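Local structure of clavulanic acid biosynthesis oligopeptide binding protein 2 (Streptomyces clavuligerus, 2WOL) at residues A[99-104]-A[172-177]; A[298-303]-A[526-531]; A[491-496]-A[507-512]. The protein probably binds oligopeptides as an extracellular solute-binding protein of family 5 and belongs to the clavulanic acid biosynthesis pathway of Streptomyces clavuligerus. All blocks are in the same frame, centred on the assembly; numbering follows the deposited sequence.

Contact 1 (A[99-104]-A[172-177]); sequences WTYRLR and IVFRLT
Y101 and F174 both turn CG away from their own carbonyl carbon and lay it beside the backbone N (chi1 -61° in Y101, nearly the same in F174). The strand register already puts the two residues on one face of the sheet, and these torsions lean the rings so that they meet there. They cross at about a right angle: Y101 CD1 comes to the edge of the F174 ring, in its plane, 3.9 Å from F174 CE1. I172 sends CG1 the other way, anti to its backbone N (chi1 -168°), and its remaining branch, CG2, is left facing the tyrosine, 3.8 Å from Y101 CB; L103 CD1 also touches I172 CG2. At the other end of the strands L176 crosses the indole obliquely, its CD1 3.7 Å from W99 CD1.

Beneath these side chains runs a regular antiparallel ladder, the central pairing of the four-stranded sheet in which strands 98-102 and 171-175 are flanked by 91-93 and 164-166. W99 with F174 and Y101 with I172 are hydrogen-bonded pairs, each closed by two bonds; the shortest joins F174 N to W99 O at 2.8 Å, almost straight at the hydrogen (178°). T100 and V173 form the non-hydrogen-bonded pair between them, with CA atoms 4.5 Å apart and side chains on the other face, where T100 OG1 lies alongside V173 CG2 at 3.8 Å.

The aromatic face is mostly buried. F183, in helix 183-186, meets the rings of both W99 and F174, while V120 and V124 of helix 117-127 pack on I172 and F174 respectively. The polar ends of the aromatic residues have partners here too: Y101 OH bonds to D184 OD1, and W99 NE1 gives its hydrogen to the carbonyl of G96.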
# COMPACT_ATOMS: atom_id res chain seq x y z
N TRP A 99 -6.90 16.18 -17.11
CA TRP A 99 -7.91 15.66 -16.21
C TRP A 99 -8.68 16.79 -15.56
O TRP A 99 -8.09 17.65 -14.89
CB TRP A 99 -7.25 14.77 -15.15
CG TRP A 99 -6.75 13.48 -15.70
CD1 TRP A 99 -5.67 13.30 -16.52
CD2 TRP A 99 -7.31 12.19 -15.48
NE1 TRP A 99 -5.53 11.96 -16.82
CE2 TRP A 99 -6.52 11.26 -16.20
CE3 TRP A 99 -8.41 11.72 -14.74
CZ2 TRP A 99 -6.79 9.89 -16.19
CZ3 TRP A 99 -8.67 10.36 -14.73
CH2 TRP A 99 -7.87 9.46 -15.46
N THR A 100 -9.99 16.79 -15.77
CA THR A 100 -10.87 17.85 -15.28
C THR A 100 -11.87 17.29 -14.26
O THR A 100 -12.46 16.23 -14.47
CB THR A 100 -11.62 18.51 -16.46
OG1 THR A 100 -10.67 19.02 -17.40
CG2 THR A 100 -12.53 19.64 -15.99
N TYR A 101 -12.03 18.02 -13.15
CA TYR A 101 -12.98 17.67 -12.10
C TYR A 101 -13.87 18.86 -11.79
O TYR A 101 -13.44 20.02 -11.88
CB TYR A 101 -12.26 17.23 -10.81
CG TYR A 101 -11.40 16.00 -10.97
CD1 TYR A 101 -10.09 16.12 -11.43
CD2 TYR A 101 -11.88 14.73 -10.66
CE1 TYR A 101 -9.28 15.00 -11.58
CE2 TYR A 101 -11.08 13.60 -10.81
CZ TYR A 101 -9.78 13.75 -11.27
OH TYR A 101 -8.96 12.65 -11.44
N ARG A 102 -15.11 18.57 -11.41
CA ARG A 102 -16.09 19.59 -11.07
C ARG A 102 -16.56 19.34 -9.64
O ARG A 102 -17.10 18.28 -9.33
CB ARG A 102 -17.26 19.56 -12.06
CG ARG A 102 -16.76 19.60 -13.50
CD ARG A 102 -17.84 19.63 -14.57
NE ARG A 102 -17.20 19.47 -15.87
CZ ARG A 102 -16.59 20.44 -16.55
NH1 ARG A 102 -16.55 21.67 -16.06
NH2 ARG A 102 -16.02 20.18 -17.71
N LEU A 103 -16.31 20.33 -8.78
CA LEU A 103 -16.56 20.18 -7.35
C LEU A 103 -18.01 20.44 -6.97
O LEU A 103 -18.67 21.30 -7.54
CB LEU A 103 -15.65 21.13 -6.56
CG LEU A 103 -14.19 20.74 -6.33
CD1 LEU A 103 -13.34 20.94 -7.59
CD2 LEU A 103 -13.62 21.56 -5.18
N ARG A 104 -18.49 19.67 -5.99
CA ARG A 104 -19.78 19.94 -5.36
C ARG A 104 -19.77 21.33 -4.72
O ARG A 104 -18.74 21.76 -4.18
CB ARG A 104 -20.10 18.88 -4.30
CG ARG A 104 -20.36 17.49 -4.86
CD ARG A 104 -20.39 16.48 -3.74
NE ARG A 104 -20.88 15.18 -4.18
CZ ARG A 104 -22.16 14.82 -4.20
NH1 ARG A 104 -23.10 15.67 -3.80
NH2 ARG A 104 -22.51 13.61 -4.62
N ILE A 172 -11.46 22.30 -11.41
CA ILE A 172 -10.01 22.13 -11.39
C ILE A 172 -9.56 21.30 -12.59
O ILE A 172 -10.18 20.28 -12.92
CB ILE A 172 -9.51 21.57 -10.03
CG1 ILE A 172 -7.98 21.68 -9.92
CG2 ILE A 172 -10.02 20.14 -9.77
CD1 ILE A 172 -7.45 21.59 -8.50
N VAL A 173 -8.49 21.76 -13.24
CA VAL A 173 -7.95 21.10 -14.43
C VAL A 173 -6.47 20.77 -14.22
O VAL A 173 -5.68 21.66 -13.92
CB VAL A 173 -8.10 21.99 -15.70
CG1 VAL A 173 -7.54 21.28 -16.93
CG2 VAL A 173 -9.56 22.37 -15.92
N PHE A 174 -6.12 19.50 -14.38
CA PHE A 174 -4.74 19.05 -14.27
C PHE A 174 -4.16 18.76 -15.65
O PHE A 174 -4.64 17.88 -16.36
CB PHE A 174 -4.64 17.79 -13.40
CG PHE A 174 -5.09 17.99 -11.98
CD1 PHE A 174 -6.40 17.74 -11.60
CD2 PHE A 174 -4.18 18.42 -11.01
CE1 PHE A 174 -6.81 17.92 -10.28
CE2 PHE A 174 -4.59 18.60 -9.69
CZ PHE A 174 -5.90 18.35 -9.32
N ARG A 175 -3.13 19.52 -16.03
CA ARG A 175 -2.46 19.33 -17.31
C ARG A 175 -1.15 18.58 -17.07
O ARG A 175 -0.15 19.17 -16.68
CB ARG A 175 -2.18 20.67 -17.99
CG ARG A 175 -3.41 21.48 -18.37
CD ARG A 175 -2.97 22.81 -18.95
NE ARG A 175 -4.07 23.57 -19.55
CZ ARG A 175 -3.92 24.77 -20.12
NH1 ARG A 175 -2.73 25.35 -20.15
NH2 ARG A 175 -4.97 25.39 -20.64
N LEU A 176 -1.19 17.27 -17.32
CA LEU A 176 -0.07 16.40 -16.98
C LEU A 176 1.06 16.47 -18.00
O LEU A 176 0.84 16.81 -19.16
CB LEU A 176 -0.54 14.95 -16.80
CG LEU A 176 -1.78 14.69 -15.93
CD1 LEU A 176 -2.08 13.20 -15.83
CD2 LEU A 176 -1.66 15.31 -14.54
N THR A 177 2.27 16.13 -17.55
CA THR A 177 3.46 16.15 -18.40
C THR A 177 3.51 14.95 -19.34
O THR A 177 4.31 14.91 -20.28
CB THR A 177 4.75 16.17 -17.55
OG1 THR A 177 4.75 15.06 -16.65
CG2 THR A 177 4.85 17.47 -16.75

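Contact 2 (A[298-303]-A[526-531])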
# COMPACT_ATOMS: atom_id res chain seq x y z
N ASN A 298 -9.58 -13.75 7.09
CA ASN A 298 -8.23 -14.10 6.66
C ASN A 298 -7.97 -13.63 5.21
O ASN A 298 -7.76 -14.45 4.31
CB ASN A 298 -8.04 -15.62 6.80
CG ASN A 298 -6.59 -16.08 6.63
OD1 ASN A 298 -5.63 -15.31 6.77
ND2 ASN A 298 -6.42 -17.36 6.33
N PRO A 299 -7.99 -12.31 4.98
CA PRO A 299 -7.87 -11.80 3.62
C PRO A 299 -6.44 -11.77 3.11
O PRO A 299 -5.49 -11.81 3.90
CB PRO A 299 -8.38 -10.36 3.75
CG PRO A 299 -7.95 -9.96 5.12
CD PRO A 299 -8.11 -11.21 5.96
N ARG A 300 -6.29 -11.68 1.79
CA ARG A 300 -5.03 -11.28 1.18
C ARG A 300 -4.86 -9.80 1.44
O ARG A 300 -5.84 -9.05 1.43
CB ARG A 300 -5.06 -11.52 -0.33
CG ARG A 300 -5.03 -12.98 -0.73
CD ARG A 300 -5.53 -13.13 -2.15
NE ARG A 300 -5.30 -14.47 -2.68
CZ ARG A 300 -4.20 -14.86 -3.32
NH1 ARG A 300 -3.20 -14.01 -3.52
NH2 ARG A 300 -4.11 -16.10 -3.76
N THR A 301 -3.62 -9.37 1.68
CA THR A 301 -3.33 -7.95 1.94
C THR A 301 -2.94 -7.20 0.66
O THR A 301 -2.82 -5.97 0.67
CB THR A 301 -2.19 -7.77 2.95
OG1 THR A 301 -0.98 -8.33 2.42
CG2 THR A 301 -2.51 -8.45 4.27
N SER A 302 -2.75 -7.96 -0.42
CA SER A 302 -2.23 -7.45 -1.71
C SER A 302 -0.73 -7.16 -1.70
O SER A 302 -0.17 -6.71 -2.70
CB SER A 302 -3.03 -6.23 -2.20
OG SER A 302 -4.33 -6.62 -2.59
N PHE A 303 -0.08 -7.44 -0.58
CA PHE A 303 1.38 -7.34 -0.48
C PHE A 303 2.02 -8.57 -1.10
O PHE A 303 1.45 -9.67 -1.06
CB PHE A 303 1.83 -7.18 0.97
CG PHE A 303 1.75 -5.77 1.49
CD1 PHE A 303 0.52 -5.15 1.69
CD2 PHE A 303 2.92 -5.08 1.80
CE1 PHE A 303 0.46 -3.84 2.17
CE2 PHE A 303 2.86 -3.77 2.29
CZ PHE A 303 1.63 -3.16 2.47
N LEU A 526 7.68 -15.05 -3.83
CA LEU A 526 7.52 -16.09 -2.81
C LEU A 526 6.05 -16.34 -2.50
O LEU A 526 5.49 -17.37 -2.87
CB LEU A 526 8.31 -15.76 -1.54
CG LEU A 526 9.82 -15.56 -1.72
CD1 LEU A 526 10.47 -15.21 -0.39
CD2 LEU A 526 10.48 -16.79 -2.32
N VAL A 527 5.43 -15.38 -1.81
CA VAL A 527 4.01 -15.48 -1.48
C VAL A 527 3.32 -14.13 -1.60
O VAL A 527 3.97 -13.09 -1.46
CB VAL A 527 3.77 -16.03 -0.03
CG1 VAL A 527 4.29 -17.46 0.12
CG2 VAL A 527 4.37 -15.10 1.03
N HIS A 528 2.02 -14.16 -1.88
CA HIS A 528 1.17 -13.01 -1.63
C HIS A 528 0.69 -13.12 -0.19
O HIS A 528 0.10 -14.13 0.21
CB HIS A 528 -0.01 -12.96 -2.60
CG HIS A 528 0.37 -12.65 -4.01
ND1 HIS A 528 1.02 -11.48 -4.36
CD2 HIS A 528 0.18 -13.33 -5.15
CE1 HIS A 528 1.23 -11.48 -5.66
NE2 HIS A 528 0.72 -12.58 -6.17
N ASP A 529 0.97 -12.07 0.58
CA ASP A 529 0.73 -12.08 2.02
C ASP A 529 -0.76 -12.16 2.35
O ASP A 529 -1.62 -11.66 1.61
CB ASP A 529 1.41 -10.90 2.71
CG ASP A 529 2.91 -11.12 2.88
OD1 ASP A 529 3.32 -12.22 3.30
OD2 ASP A 529 3.69 -10.18 2.59
N LYS A 530 -1.05 -12.82 3.47
CA LYS A 530 -2.38 -12.86 4.05
C LYS A 530 -2.28 -12.46 5.50
O LYS A 530 -1.18 -12.43 6.08
CB LYS A 530 -2.99 -14.26 3.91
CG LYS A 530 -3.39 -14.60 2.47
CD LYS A 530 -3.91 -16.02 2.32
CE LYS A 530 -5.28 -16.20 2.95
NZ LYS A 530 -5.84 -17.55 2.65
N THR A 531 -3.41 -12.12 6.10
CA THR A 531 -3.41 -11.66 7.48
C THR A 531 -4.68 -12.14 8.18
O THR A 531 -5.63 -12.54 7.51
CB THR A 531 -3.31 -10.11 7.54
OG1 THR A 531 -2.94 -9.71 8.87
CG2 THR A 531 -4.63 -9.45 7.15
O HOH W 1 -1.34 -10.38 -0.77
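T531 N bonds to P299 O at 3.0 Å, approaching nearly in line with the carbonyl, the first of three backbone hydrogen bonds between 298-303 and 526-531. The next two are bent out of plane: T301 N reaches D529 O at 3.0 Å from 38° above the carbonyl plane, and D529 N reaches F303 O at 2.9 Å, also from above it. Between the first two bonds R300 and K530 form an antiparallel non-hydrogen-bonded pair, their CA atoms 4.2 Å apart and their side chains diverging.

A water bridges the corner at S302, giving one hydrogen to D529 O at 2.7 Å and the other to F303 O. Each of these carbonyls thus takes both a backbone N-H and a water hydrogen. T301 contributes an ST turn: with OG1 set between its own N and carbonyl carbon (chi1 63°), the hydroxyl accepts from F303 N at 3.3 Å.

Among the side chains, the T301 and T531 methyls meet, CG2 to CG2 at 3.7 Å, as the two side chains cross at about a right angle, and P299 CG lies against the same T531 methyl. On the side of R300 and H528, the extended arginine brings NH1 to 3.5 Å from H528 CB, while its NH2 forms a salt bridge with D346.

Strand 523-534 also pairs with 296-297, 303-309 and 346-347 in a mixed sheet. The other chain turns a corner at 302, and strand 303-309 follows directly on from it. At the start of the 526-531 segment, L526 and V527 both face H305 in a classic beta bulge, and helix 331-337 packs on them through L334 and Q335.

Contact 3 (A[491-496]-A[507-512]); sequences NALIDE and AELWRA
L509 faces E496 and L493 across two antiparallel helices, and its side chain is the one to follow. CB leaves the helix toward the 491-496 segment, and CG is turned from the carbonyl carbon to lie beside the backbone N (chi1 -73°), where it forks. CD1 lies against the aliphatic part of E496, 3.8 Å from E496 CG. CD2 does double duty, touching L493 CD2 at 3.9 Å and the carboxylate of E496, whose OE1 is 3.7 Å away. The glutamate arrives at about a right angle, its chain extended beyond CG, so methylene and carboxylate both border the leucine.

One turn further along helix 503-520, A512 CB receives the other branch of L493, CD1, at 4.1 Å. W510 starts away from the partner helix, yet its six-membered ring swings back to I494, with CH2 3.8 Å from I494 CG1. Y461 of helix 460-468 packs against both I494 and W510.

Helices 488-499 and 503-520 form a helical hairpin; in these segments their axes come within 9.3 Å at 165°. Hydrogen bonds and salt bridges between the two segments are absent: the R511-E508 salt bridge runs within one helix, and D495 pairs with R471. Across these segments the contact is van der Waals packing, the glutamate's methylene and carboxylate included, so it depends on shape rather than on directed polar bonds.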
# COMPACT_ATOMS: atom_id res chain seq x y z
N ASN A 491 10.12 -0.24 -20.04
CA ASN A 491 9.72 1.16 -19.87
C ASN A 491 8.72 1.61 -20.94
O ASN A 491 7.72 2.27 -20.63
CB ASN A 491 10.94 2.08 -19.85
CG ASN A 491 11.92 1.76 -18.72
OD1 ASN A 491 11.59 1.03 -17.79
ND2 ASN A 491 13.12 2.31 -18.81
N ALA A 492 8.99 1.24 -22.20
CA ALA A 492 8.12 1.59 -23.32
C ALA A 492 6.74 0.96 -23.18
O ALA A 492 5.73 1.62 -23.43
CB ALA A 492 8.76 1.20 -24.64
N LEU A 493 6.69 -0.31 -22.78
CA LEU A 493 5.42 -0.99 -22.55
C LEU A 493 4.61 -0.31 -21.45
O LEU A 493 3.40 -0.12 -21.60
CB LEU A 493 5.63 -2.47 -22.22
CG LEU A 493 5.97 -3.43 -23.36
CD1 LEU A 493 6.38 -4.78 -22.81
CD2 LEU A 493 4.81 -3.60 -24.34
N ILE A 494 5.28 0.05 -20.36
CA ILE A 494 4.65 0.78 -19.27
C ILE A 494 4.07 2.10 -19.79
O ILE A 494 2.90 2.42 -19.53
CB ILE A 494 5.63 1.01 -18.08
CG1 ILE A 494 5.95 -0.32 -17.39
CG2 ILE A 494 5.05 2.03 -17.07
CD1 ILE A 494 6.99 -0.24 -16.29
N ASP A 495 4.87 2.85 -20.55
CA ASP A 495 4.39 4.09 -21.16
C ASP A 495 3.15 3.84 -22.02
O ASP A 495 2.20 4.63 -21.97
CB ASP A 495 5.50 4.75 -21.99
CG ASP A 495 6.57 5.41 -21.13
OD1 ASP A 495 6.36 5.57 -19.90
OD2 ASP A 495 7.64 5.77 -21.68
N GLU A 496 3.14 2.75 -22.78
CA GLU A 496 1.99 2.43 -23.62
C GLU A 496 0.71 2.21 -22.81
O GLU A 496 -0.35 2.70 -23.19
CB GLU A 496 2.27 1.24 -24.54
CG GLU A 496 1.22 1.08 -25.63
CD GLU A 496 1.53 -0.02 -26.64
OE1 GLU A 496 2.68 -0.50 -26.68
OE2 GLU A 496 0.60 -0.39 -27.39
N ALA A 507 -4.52 -4.41 -19.94
CA ALA A 507 -4.21 -5.62 -19.19
C ALA A 507 -3.23 -6.53 -19.94
O ALA A 507 -2.30 -7.07 -19.33
CB ALA A 507 -5.48 -6.37 -18.83
N GLU A 508 -3.43 -6.69 -21.25
CA GLU A 508 -2.54 -7.51 -22.07
C GLU A 508 -1.13 -6.94 -22.14
O GLU A 508 -0.16 -7.69 -22.13
CB GLU A 508 -3.11 -7.72 -23.48
CG GLU A 508 -4.25 -8.74 -23.55
CD GLU A 508 -3.89 -10.08 -22.91
OE1 GLU A 508 -2.89 -10.71 -23.34
OE2 GLU A 508 -4.60 -10.50 -21.98
N LEU A 509 -1.03 -5.62 -22.23
CA LEU A 509 0.26 -4.96 -22.20
C LEU A 509 0.96 -5.21 -20.86
O LEU A 509 2.16 -5.48 -20.83
CB LEU A 509 0.12 -3.46 -22.45
CG LEU A 509 -0.21 -3.04 -23.89
CD1 LEU A 509 -0.75 -1.62 -23.91
CD2 LEU A 509 0.99 -3.18 -24.82
N TRP A 510 0.21 -5.12 -19.77
CA TRP A 510 0.77 -5.37 -18.44
C TRP A 510 1.24 -6.81 -18.27
O TRP A 510 2.25 -7.05 -17.60
CB TRP A 510 -0.20 -4.97 -17.34
CG TRP A 510 -0.14 -3.51 -17.02
CD1 TRP A 510 -1.14 -2.59 -17.19
CD2 TRP A 510 0.98 -2.80 -16.48
NE1 TRP A 510 -0.71 -1.35 -16.79
CE2 TRP A 510 0.59 -1.45 -16.35
CE3 TRP A 510 2.27 -3.17 -16.08
CZ2 TRP A 510 1.44 -0.47 -15.84
CZ3 TRP A 510 3.12 -2.19 -15.58
CH2 TRP A 510 2.71 -0.86 -15.46
N ARG A 511 0.53 -7.75 -18.88
CA ARG A 511 0.94 -9.15 -18.89
C ARG A 511 2.27 -9.34 -19.61
O ARG A 511 3.11 -10.13 -19.18
CB ARG A 511 -0.14 -10.04 -19.50
CG ARG A 511 -1.32 -10.22 -18.57
CD ARG A 511 -2.45 -10.98 -19.21
NE ARG A 511 -3.44 -11.28 -18.18
CZ ARG A 511 -4.67 -11.73 -18.40
NH1 ARG A 511 -5.10 -11.91 -19.64
NH2 ARG A 511 -5.47 -11.97 -17.38
N ALA A 512 2.47 -8.60 -20.70
CA ALA A 512 3.75 -8.61 -21.41
C ALA A 512 4.87 -8.02 -20.55
O ALA A 512 5.99 -8.55 -20.55
CB ALA A 512 3.64 -7.86 -22.74

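Contacts 1, 2 and 3 do not touch one another. The centres of contacts 1 and 2 are about 35 Å apart, on opposite sides of the chain's centre; contact 3 lies about 26 Å from contact 1 and 25 Å from contact 2, centre to centre. Contact 1 closes within the four-stranded antiparallel sheet before contact 2 opens. Contact 3 is nested inside the long loop that contact 2 closes, and helix 503-520 leads directly into strand 523-534. Contacts 2 and 3 thus appear to belong to one region built around the mixed sheet and contact 1 to another, consistent with the multi-domain build of family 5 binding proteins.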